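Branched-chain amino acid aminotransferase (Thermoproteus uzoniensis, PDB 5CE8) transfers amino groups between amino acids and 2-oxo acids using pyridoxal 5'-phosphate, and probably acts on leucine, isoleucine and valine with 2-oxoglutarate as acceptor. Local coordinates at residues Glu200-Val205 / Ala255-Thr260; Ala262-Ile267 / Lys283-Tyr288; Tyr182-Met187 / Glu196-Asn201. All blocks are in the same frame, centred on the assembly; numbering follows the deposited sequence.

Interaction 1 of 3, residues Glu200-Val205 / Ala255-Thr260; sequences ENIFIV and AFFVGT. With PLP (pyridoxal-5'-phosphate), chain D.
Strand 201-205 runs antiparallel to strand 255-259, their axes 4.7 Å apart at closest and their directions 150° apart, with N201-V258 and F203-F256 as the hydrogen-bonded pairs and I202-F257 and I204-A255 as the non-hydrogen-bonded ones. Each hydrogen-bonded pair has bonds both ways; N201 N reaches V258 O at 2.7 Å, and F203 N reaches F256 O at 2.8 Å. On the face carrying N201, F203, F256 and V258, the two phenylalanines dominate. F256 has its CG between the backbone N and the carbonyl carbon (chi1 61°), which swings the ring across toward the partner strand, so that F203 CB sits over one face of it, 3.4 Å from CZ, in a CH-pi contact. The rings themselves are nearly parallel, 2° apart, but slid so far that they barely overlap. V258 CG2 meets the edge of the F203 ring, 3.6 Å from CE1. On the opposite face I202 and F257 lie side by side, CG1 of the isoleucine 4.0 Å from F257 CE1. Just ahead of N201, E200 CB comes 3.6 Å from F257 CD1. The strand pair ends at the PLP site: beyond G259, the PLP-binding T260 donates from its backbone N and its OG1, the latter at 2.7 Å, to O1P of the phosphate. N201 lies beside the pyridine ring, and its ND2 is hydrogen-bonded to L220 O. Helix 223-235 packs on N201, F203 and V258, helix 279-292 reaches F256, and strands 209-212 and 265-270 extend the sheet on the two outer edges of this pair.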
loop_
_atom_site.group_PDB
_atom_site.type_symbol
_atom_site.label_atom_id
_atom_site.label_comp_id
_atom_site.label_asym_id
_atom_site.label_seq_id
_atom_site.Cartn_x
_atom_site.Cartn_y
_atom_site.Cartn_z
ATOM N N GLU A 200 -7.953 23.005 -4.629
ATOM C CA GLU A 200 -8.799 23.080 -5.854
ATOM C C GLU A 200 -9.105 21.721 -6.318
ATOM O O GLU A 200 -8.195 20.887 -6.255
ATOM C CB GLU A 200 -8.031 23.751 -6.997
ATOM C CG GLU A 200 -7.546 25.230 -6.800
ATOM C CD GLU A 200 -6.180 25.319 -6.101
ATOM O OE1 GLU A 200 -5.765 26.428 -5.790
ATOM O OE2 GLU A 200 -5.510 24.327 -5.770
ATOM N N ASN A 201 -10.263 21.515 -6.950
ATOM C CA ASN A 201 -10.533 20.222 -7.637
ATOM C C ASN A 201 -9.943 20.386 -9.014
ATOM O O ASN A 201 -9.600 21.514 -9.449
ATOM C CB ASN A 201 -11.980 19.846 -7.735
ATOM C CG ASN A 201 -12.612 19.545 -6.354
ATOM O OD1 ASN A 201 -13.483 20.227 -5.956
ATOM N ND2 ASN A 201 -12.118 18.562 -5.642
ATOM N N ILE A 202 -9.734 19.262 -9.654
ATOM C CA ILE A 202 -9.026 19.196 -10.966
ATOM C C ILE A 202 -9.936 18.523 -11.993
ATOM O O ILE A 202 -10.643 17.539 -11.678
ATOM C CB ILE A 202 -7.767 18.302 -10.916
ATOM C CG1 ILE A 202 -6.894 18.717 -9.766
ATOM C CG2 ILE A 202 -6.913 18.389 -12.203
ATOM C CD1 ILE A 202 -5.611 17.905 -9.616
ATOM N N PHE A 203 -9.904 19.055 -13.235
ATOM C CA PHE A 203 -10.594 18.492 -14.382
ATOM C C PHE A 203 -9.631 18.341 -15.570
ATOM O O PHE A 203 -8.826 19.229 -15.869
ATOM C CB PHE A 203 -11.779 19.413 -14.817
ATOM C CG PHE A 203 -13.006 19.290 -13.995
ATOM C CD1 PHE A 203 -13.141 20.034 -12.841
ATOM C CD2 PHE A 203 -14.121 18.622 -14.472
ATOM C CE1 PHE A 203 -14.267 19.993 -12.067
ATOM C CE2 PHE A 203 -15.290 18.599 -13.676
ATOM C CZ PHE A 203 -15.353 19.267 -12.477
ATOM N N ILE A 204 -9.719 17.243 -16.316
ATOM C CA ILE A 204 -9.025 17.272 -17.590
ATOM C C ILE A 204 -10.018 17.166 -18.743
ATOM O O ILE A 204 -11.068 16.707 -18.551
ATOM C CB ILE A 204 -7.936 16.178 -17.660
ATOM C CG1 ILE A 204 -8.570 14.791 -17.614
ATOM C CG2 ILE A 204 -6.892 16.442 -16.553
ATOM C CD1 ILE A 204 -7.563 13.692 -17.901
ATOM N N VAL A 205 -9.581 17.467 -19.965
ATOM C CA VAL A 205 -10.340 17.089 -21.150
ATOM C C VAL A 205 -9.486 16.129 -21.949
ATOM O O VAL A 205 -8.373 16.331 -22.201
ATOM C CB VAL A 205 -10.843 18.210 -21.995
ATOM C CG1 VAL A 205 -11.771 17.737 -23.063
ATOM C CG2 VAL A 205 -11.631 19.214 -21.193
ATOM N N ALA A 255 -6.723 21.025 -19.312
ATOM C CA ALA A 255 -6.775 20.841 -17.845
ATOM C C ALA A 255 -7.065 22.146 -17.156
ATOM O O ALA A 255 -6.722 23.234 -17.644
ATOM C CB ALA A 255 -5.483 20.251 -17.278
ATOM N N PHE A 256 -7.819 22.031 -16.099
ATOM C CA PHE A 256 -8.153 23.169 -15.252
ATOM C C PHE A 256 -8.475 22.782 -13.800
ATOM O O PHE A 256 -8.953 21.696 -13.497
ATOM C CB PHE A 256 -9.296 24.001 -15.864
ATOM C CG PHE A 256 -10.612 23.303 -16.064
ATOM C CD1 PHE A 256 -10.843 22.538 -17.189
ATOM C CD2 PHE A 256 -11.667 23.455 -15.157
ATOM C CE1 PHE A 256 -12.108 21.950 -17.457
ATOM C CE2 PHE A 256 -12.905 22.885 -15.423
ATOM C CZ PHE A 256 -13.120 22.070 -16.531
ATOM N N PHE A 257 -8.197 23.739 -12.930
ATOM C CA PHE A 257 -8.558 23.724 -11.521
ATOM C C PHE A 257 -9.848 24.525 -11.322
ATOM O O PHE A 257 -10.133 25.523 -12.044
ATOM C CB PHE A 257 -7.557 24.512 -10.713
ATOM C CG PHE A 257 -6.233 23.860 -10.499
ATOM C CD1 PHE A 257 -6.136 22.683 -9.834
ATOM C CD2 PHE A 257 -5.027 24.485 -10.962
ATOM C CE1 PHE A 257 -4.891 22.128 -9.565
ATOM C CE2 PHE A 257 -3.807 23.906 -10.731
ATOM C CZ PHE A 257 -3.728 22.716 -10.014
ATOM N N VAL A 258 -10.626 24.092 -10.308
ATOM C CA VAL A 258 -11.882 24.728 -9.919
ATOM C C VAL A 258 -11.881 24.815 -8.381
ATOM O O VAL A 258 -11.289 23.912 -7.697
ATOM C CB VAL A 258 -13.155 24.048 -10.492
ATOM C CG1 VAL A 258 -13.019 23.870 -11.994
ATOM C CG2 VAL A 258 -13.403 22.719 -9.850
ATOM N N GLY A 259 -12.452 25.933 -7.884
ATOM C CA GLY A 259 -12.584 26.171 -6.484
ATOM C C GLY A 259 -13.180 27.537 -6.299
ATOM O O GLY A 259 -13.192 28.361 -7.240
ATOM N N THR A 260 -13.692 27.765 -5.074
ATOM C CA THR A 260 -14.372 28.955 -4.784
ATOM C C THR A 260 -13.388 30.059 -5.087
ATOM O O THR A 260 -13.758 30.964 -5.858
ATOM C CB THR A 260 -14.973 29.002 -3.372
ATOM O OG1 THR A 260 -16.130 28.148 -3.325
ATOM C CG2 THR A 260 -15.455 30.462 -2.984
HETATM N N1 PLP D . -10.248 20.915 -2.690
HETATM C C2 PLP D . -9.976 21.003 -1.392
HETATM C C2A PLP D . -8.899 20.163 -0.773
HETATM C C3 PLP D . -10.645 21.988 -0.553
HETATM O O3 PLP D . -10.277 22.130 0.782
HETATM C C4 PLP D . -11.684 22.851 -1.179
HETATM C C4A PLP D . -12.462 23.895 -0.406
HETATM C C5 PLP D . -11.917 22.625 -2.634
HETATM C C6 PLP D . -11.143 21.634 -3.300
HETATM C C5A PLP D . -12.864 23.424 -3.483
HETATM O O4P PLP D . -14.153 23.414 -2.984
HETATM P P PLP D . -15.135 24.577 -3.392
HETATM O O1P PLP D . -14.526 25.959 -2.973
HETATM O O2P PLP D . -15.464 24.373 -4.808
HETATM O O3P PLP D . -16.371 24.464 -2.544
#

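Interaction 2 of 3, residues Ala262-Ile267 / Lys283-Tyr288; sequences AEITPI and KIAETY
I264 meets A285 and Y288 where the corner of the chain ahead of strand 265-270 packs on helix 279-292 in this class IV aminotransferase. No hydrogen bond crosses the contact; it is held by apolar touching alone. I264 is directed toward the helix: its CB lies 3.9 Å from A285 CB, and its CG1 is 3.8 Å from A285 CA. The same CG1 comes equally near Y288, 3.8 Å from its CB, about one turn further along. Y288 carries its CG anti to the backbone N (chi1 -172°), which brings CB and CG against I264 CG1, the two side chains crossing at a slant. From the neighbouring residue, E263 CB approaches Y288 CE2 at 4.3 Å, while its carboxylate is turned to Y49, which bonds to OE1. I284 contributes more distantly, its CG2 being 4.3 Å from I264 CD1. Around I264, F256 and V258 of strand 254-259 and V228 of helix 223-235 complete the apolar surroundings, and the Y288 side chain also touches T227 of that helix.

Each segment also has hydrogen bonds of its own. T265 OG1 donates to A262 O at 2.7 Å, spanning the corner. On the helix, K283 O takes two donors from one residue, T287 N at 3.0 Å and T287 OG1 at 2.8 Å, the hydroxyl standing 39° out of the carbonyl plane.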
loop_
_atom_site.group_PDB
_atom_site.type_symbol
_atom_site.label_atom_id
_atom_site.label_comp_id
_atom_site.label_asym_id
_atom_site.label_seq_id
_atom_site.Cartn_x
_atom_site.Cartn_y
_atom_site.Cartn_z
ATOM N N ALA A 262 -10.364 29.800 -6.559
ATOM C CA ALA A 262 -9.782 29.595 -7.888
ATOM C C ALA A 262 -10.698 29.946 -9.075
ATOM O O ALA A 262 -10.170 30.196 -10.202
ATOM C CB ALA A 262 -9.338 28.114 -8.005
ATOM N N GLU A 263 -12.027 29.865 -8.875
ATOM C CA GLU A 263 -13.020 29.934 -9.986
ATOM C C GLU A 263 -12.661 28.801 -10.977
ATOM O O GLU A 263 -12.649 27.620 -10.559
ATOM C CB GLU A 263 -13.057 31.357 -10.543
ATOM C CG GLU A 263 -13.297 32.394 -9.403
ATOM C CD GLU A 263 -13.439 33.849 -9.849
ATOM O OE1 GLU A 263 -14.310 34.611 -9.341
ATOM O OE2 GLU A 263 -12.633 34.253 -10.682
ATOM N N ILE A 264 -12.441 29.117 -12.235
ATOM C CA ILE A 264 -12.087 28.127 -13.293
ATOM C C ILE A 264 -10.773 28.617 -13.815
ATOM O O ILE A 264 -10.744 29.635 -14.495
ATOM C CB ILE A 264 -13.128 28.103 -14.470
ATOM C CG1 ILE A 264 -14.596 28.142 -13.942
ATOM C CG2 ILE A 264 -12.916 26.881 -15.388
ATOM C CD1 ILE A 264 -15.004 26.980 -13.060
ATOM N N THR A 265 -9.678 27.939 -13.464
ATOM C CA THR A 265 -8.349 28.399 -13.867
ATOM C C THR A 265 -7.823 27.312 -14.779
ATOM O O THR A 265 -7.695 26.167 -14.323
ATOM C CB THR A 265 -7.485 28.633 -12.624
ATOM O OG1 THR A 265 -8.034 29.697 -11.851
ATOM C CG2 THR A 265 -6.025 28.908 -12.980
ATOM N N PRO A 266 -7.539 27.637 -16.073
ATOM C CA PRO A 266 -6.762 26.787 -17.005
ATOM C C PRO A 266 -5.401 26.365 -16.400
ATOM O O PRO A 266 -4.720 27.200 -15.795
ATOM C CB PRO A 266 -6.456 27.755 -18.194
ATOM C CG PRO A 266 -7.442 28.796 -18.122
ATOM C CD PRO A 266 -7.695 28.996 -16.642
ATOM N N ILE A 267 -4.982 25.126 -16.614
ATOM C CA ILE A 267 -3.648 24.675 -16.291
ATOM C C ILE A 267 -2.844 24.608 -17.638
ATOM O O ILE A 267 -3.178 23.825 -18.463
ATOM C CB ILE A 267 -3.710 23.318 -15.563
ATOM C CG1 ILE A 267 -4.345 23.516 -14.219
ATOM C CG2 ILE A 267 -2.309 22.840 -15.253
ATOM C CD1 ILE A 267 -4.956 22.271 -13.653
ATOM N N LYS A 283 -15.101 27.754 -22.292
ATOM C CA LYS A 283 -16.538 27.828 -22.347
ATOM C C LYS A 283 -17.039 27.617 -20.926
ATOM O O LYS A 283 -17.904 28.383 -20.484
ATOM C CB LYS A 283 -17.175 26.858 -23.382
ATOM C CG LYS A 283 -18.683 26.728 -23.296
ATOM C CD LYS A 283 -19.279 28.058 -23.804
ATOM C CE LYS A 283 -20.816 28.126 -23.987
ATOM N NZ LYS A 283 -21.201 27.483 -25.241
ATOM N N ILE A 284 -16.486 26.676 -20.179
ATOM C CA ILE A 284 -16.895 26.502 -18.732
ATOM C C ILE A 284 -16.590 27.807 -17.897
ATOM O O ILE A 284 -17.458 28.320 -17.149
ATOM C CB ILE A 284 -16.339 25.197 -18.060
ATOM C CG1 ILE A 284 -17.023 23.964 -18.672
ATOM C CG2 ILE A 284 -16.761 25.128 -16.565
ATOM C CD1 ILE A 284 -16.258 22.701 -18.412
ATOM N N ALA A 285 -15.414 28.404 -18.095
ATOM C CA ALA A 285 -15.050 29.627 -17.383
ATOM C C ALA A 285 -16.099 30.734 -17.674
ATOM O O ALA A 285 -16.685 31.329 -16.729
ATOM C CB ALA A 285 -13.676 30.086 -17.809
ATOM N N GLU A 286 -16.326 31.000 -18.972
ATOM C CA GLU A 286 -17.329 32.044 -19.442
ATOM C C GLU A 286 -18.713 31.790 -18.853
ATOM O O GLU A 286 -19.369 32.733 -18.398
ATOM C CB GLU A 286 -17.392 32.140 -20.953
ATOM C CG GLU A 286 -16.143 32.658 -21.661
ATOM C CD GLU A 286 -15.966 32.135 -23.095
ATOM O OE1 GLU A 286 -16.803 31.343 -23.592
ATOM O OE2 GLU A 286 -14.926 32.449 -23.730
ATOM N N THR A 287 -19.169 30.524 -18.794
ATOM C CA THR A 287 -20.543 30.155 -18.290
ATOM C C THR A 287 -20.608 30.334 -16.799
ATOM O O THR A 287 -21.512 31.082 -16.280
ATOM C CB THR A 287 -20.891 28.707 -18.667
ATOM O OG1 THR A 287 -20.643 28.519 -20.085
ATOM C CG2 THR A 287 -22.259 28.361 -18.351
ATOM N N TYR A 288 -19.623 29.793 -16.090
ATOM C CA TYR A 288 -19.476 30.074 -14.635
ATOM C C TYR A 288 -19.572 31.585 -14.301
ATOM O O TYR A 288 -20.343 31.971 -13.427
ATOM C CB TYR A 288 -18.184 29.484 -14.057
ATOM C CG TYR A 288 -18.077 29.588 -12.516
ATOM C CD1 TYR A 288 -18.819 28.759 -11.695
ATOM C CD2 TYR A 288 -17.299 30.533 -11.885
ATOM C CE1 TYR A 288 -18.801 28.866 -10.294
ATOM C CE2 TYR A 288 -17.261 30.631 -10.452
ATOM C CZ TYR A 288 -17.992 29.763 -9.685
ATOM O OH TYR A 288 -17.975 29.812 -8.329
#

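Interaction 3 of 3, residues Tyr182-Met187 / Glu196-Asn201; sequences YDEAIM and EGSGEN. With PLP (pyridoxal-5'-phosphate), chain D.
The beta hairpin of strands 184-188 and 194-197 ends here: M187 pairs with E196 at its end, and E184 meets S198 and E200 of the loop beyond. M187 N donates to E196 O at 2.9 Å; the return bond is weak. M187 folds its CE to 3.7 Å from G197 O. A185 O, buried without a hydrogen-bond partner in the model, has G197 CA 3.1 Å away in a CA-H...O contact. E184 bends at chi2 (52°), which brings its carboxylate to S198: OE2 accepts S198 OG at 2.7 Å, from above the carboxylate plane, and A185 N on its anti side. R178 makes a salt bridge with the same oxygen. E200 comes at E184 from the opposite direction, its OE1 2.8 Å from E184 OE1, and G199 N bonds to E200 OE2. E196 turns toward the pyridine of PLP, OE1 lying very near N1, and L220 N bonds its OE2. The carboxylates of E184 and E200 would repel if both were charged, and may share a proton, with R178 probably easing the charge, while the acid facing N1 is consistent with stabilising a protonated pyridine nitrogen, as in fold-type IV enzymes.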
loop_
_atom_site.group_PDB
_atom_site.type_symbol
_atom_site.label_atom_id
_atom_site.label_comp_id
_atom_site.label_asym_id
_atom_site.label_seq_id
_atom_site.Cartn_x
_atom_site.Cartn_y
_atom_site.Cartn_z
ATOM N N TYR A 182 6.504 27.592 -9.567
ATOM C CA TYR A 182 5.176 27.171 -10.108
ATOM C C TYR A 182 4.069 27.870 -9.367
ATOM O O TYR A 182 4.248 28.303 -8.171
ATOM C CB TYR A 182 4.918 25.654 -9.904
ATOM C CG TYR A 182 5.976 24.806 -10.552
ATOM C CD1 TYR A 182 5.940 24.532 -11.925
ATOM C CD2 TYR A 182 7.061 24.320 -9.811
ATOM C CE1 TYR A 182 6.945 23.805 -12.543
ATOM C CE2 TYR A 182 8.059 23.581 -10.428
ATOM C CZ TYR A 182 8.005 23.355 -11.790
ATOM O OH TYR A 182 8.973 22.601 -12.382
ATOM N N ASP A 183 2.898 27.921 -9.982
ATOM C CA ASP A 183 1.807 28.647 -9.348
ATOM C C ASP A 183 1.021 27.736 -8.393
ATOM O O ASP A 183 0.510 28.202 -7.409
ATOM C CB ASP A 183 0.878 29.242 -10.384
ATOM C CG ASP A 183 1.603 30.000 -11.448
ATOM O OD1 ASP A 183 2.194 31.024 -11.077
ATOM O OD2 ASP A 183 1.634 29.573 -12.642
ATOM N N GLU A 184 0.964 26.425 -8.664
ATOM C CA GLU A 184 0.126 25.557 -7.837
ATOM C C GLU A 184 0.626 24.101 -7.912
ATOM O O GLU A 184 1.370 23.676 -8.868
ATOM C CB GLU A 184 -1.388 25.595 -8.267
ATOM C CG GLU A 184 -2.428 24.862 -7.356
ATOM C CD GLU A 184 -2.295 25.310 -5.886
ATOM O OE1 GLU A 184 -2.970 26.298 -5.565
ATOM O OE2 GLU A 184 -1.382 24.804 -5.113
ATOM N N ALA A 185 0.176 23.368 -6.888
ATOM C CA ALA A 185 0.453 21.945 -6.703
ATOM C C ALA A 185 -0.572 21.070 -7.257
ATOM O O ALA A 185 -1.704 21.407 -7.206
ATOM C CB ALA A 185 0.593 21.603 -5.255
ATOM N N ILE A 186 -0.163 19.883 -7.711
ATOM C CA ILE A 186 -1.118 18.767 -7.918
ATOM C C ILE A 186 -0.680 17.688 -6.989
ATOM O O ILE A 186 0.457 17.349 -6.979
ATOM C CB ILE A 186 -1.168 18.238 -9.412
ATOM C CG1 ILE A 186 -2.080 19.146 -10.269
ATOM C CG2 ILE A 186 -1.867 16.880 -9.529
ATOM C CD1 ILE A 186 -1.602 19.288 -11.631
ATOM N N MET A 187 -1.638 16.996 -6.342
ATOM C CA MET A 187 -1.327 15.985 -5.412
ATOM C C MET A 187 -1.950 14.674 -5.868
ATOM O O MET A 187 -3.167 14.640 -6.248
ATOM C CB MET A 187 -1.949 16.315 -4.016
ATOM C CG MET A 187 -1.090 17.269 -3.179
ATOM S SD MET A 187 -1.636 17.374 -1.432
ATOM C CE MET A 187 -2.864 18.455 -1.850
ATOM N N GLU A 196 -6.195 16.323 -6.380
ATOM C CA GLU A 196 -6.496 17.694 -5.841
ATOM C C GLU A 196 -5.377 18.648 -6.232
ATOM O O GLU A 196 -4.262 18.194 -6.460
ATOM C CB GLU A 196 -6.564 17.595 -4.368
ATOM C CG GLU A 196 -7.819 17.063 -3.717
ATOM C CD GLU A 196 -8.919 18.053 -3.613
ATOM O OE1 GLU A 196 -8.687 19.245 -3.783
ATOM O OE2 GLU A 196 -10.035 17.660 -3.332
ATOM N N GLY A 197 -5.636 19.964 -6.269
ATOM C CA GLY A 197 -4.594 20.926 -6.134
ATOM C C GLY A 197 -4.466 21.102 -4.625
ATOM O O GLY A 197 -5.211 20.516 -3.829
ATOM N N SER A 198 -3.663 22.002 -4.162
ATOM C CA SER A 198 -3.644 22.280 -2.718
ATOM C C SER A 198 -4.990 22.708 -2.146
ATOM O O SER A 198 -5.389 22.306 -1.043
ATOM C CB SER A 198 -2.512 23.265 -2.350
ATOM O OG SER A 198 -2.708 24.601 -2.808
ATOM N N GLY A 199 -5.706 23.500 -2.907
ATOM C CA GLY A 199 -7.007 23.950 -2.541
ATOM C C GLY A 199 -8.020 23.960 -3.683
ATOM O O GLY A 199 -8.816 24.880 -3.735
ATOM N N GLU A 200 -7.953 23.005 -4.629
ATOM C CA GLU A 200 -8.799 23.080 -5.854
ATOM C C GLU A 200 -9.105 21.721 -6.318
ATOM O O GLU A 200 -8.195 20.887 -6.255
ATOM C CB GLU A 200 -8.031 23.751 -6.997
ATOM C CG GLU A 200 -7.546 25.230 -6.800
ATOM C CD GLU A 200 -6.180 25.319 -6.101
ATOM O OE1 GLU A 200 -5.765 26.428 -5.790
ATOM O OE2 GLU A 200 -5.510 24.327 -5.770
ATOM N N ASN A 201 -10.263 21.515 -6.950
ATOM C CA ASN A 201 -10.533 20.222 -7.637
ATOM C C ASN A 201 -9.943 20.386 -9.014
ATOM O O ASN A 201 -9.600 21.514 -9.449
ATOM C CB ASN A 201 -11.980 19.846 -7.735
ATOM C CG ASN A 201 -12.612 19.545 -6.354
ATOM O OD1 ASN A 201 -13.483 20.227 -5.956
ATOM N ND2 ASN A 201 -12.118 18.562 -5.642
HETATM N N1 PLP D . -10.248 20.915 -2.690
HETATM C C2 PLP D . -9.976 21.003 -1.392
HETATM C C2A PLP D . -8.899 20.163 -0.773
HETATM C C3 PLP D . -10.645 21.988 -0.553
HETATM O O3 PLP D . -10.277 22.130 0.782
HETATM C C4 PLP D . -11.684 22.851 -1.179
HETATM C C4A PLP D . -12.462 23.895 -0.406
HETATM C C5 PLP D . -11.917 22.625 -2.634
HETATM C C6 PLP D . -11.143 21.634 -3.300
HETATM C C5A PLP D . -12.864 23.424 -3.483
HETATM O O4P PLP D . -14.153 23.414 -2.984
HETATM P P PLP D . -15.135 24.577 -3.392
HETATM O O1P PLP D . -14.526 25.959 -2.973
HETATM O O2P PLP D . -15.464 24.373 -4.808
HETATM O O3P PLP D . -16.371 24.464 -2.544
#

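Overall arrangement
Interactions 1 and 3 follow one another along the chain, share E200 and N201, and have centres about 9 Å apart. Both touch PLP: interaction 1 reaches the phosphate through T260, interaction 3 the pyridine nitrogen through E196, and the shared E200 and N201 lie by ring atom C6. F257 bridges them, with its CE1 3.6 Å from G197 CA. Interaction 2 lies about 8 Å from interaction 1, centre to centre, and the sheet joins them directly, A255 O and I267 N standing 2.8 Å apart in a probable hydrogen bond. It is about 15 Å from the centre of interaction 3, linked through A262 CB at 3.6 Å from E200 CG. Its Y288 side chain comes within about 7 Å of the cofactor.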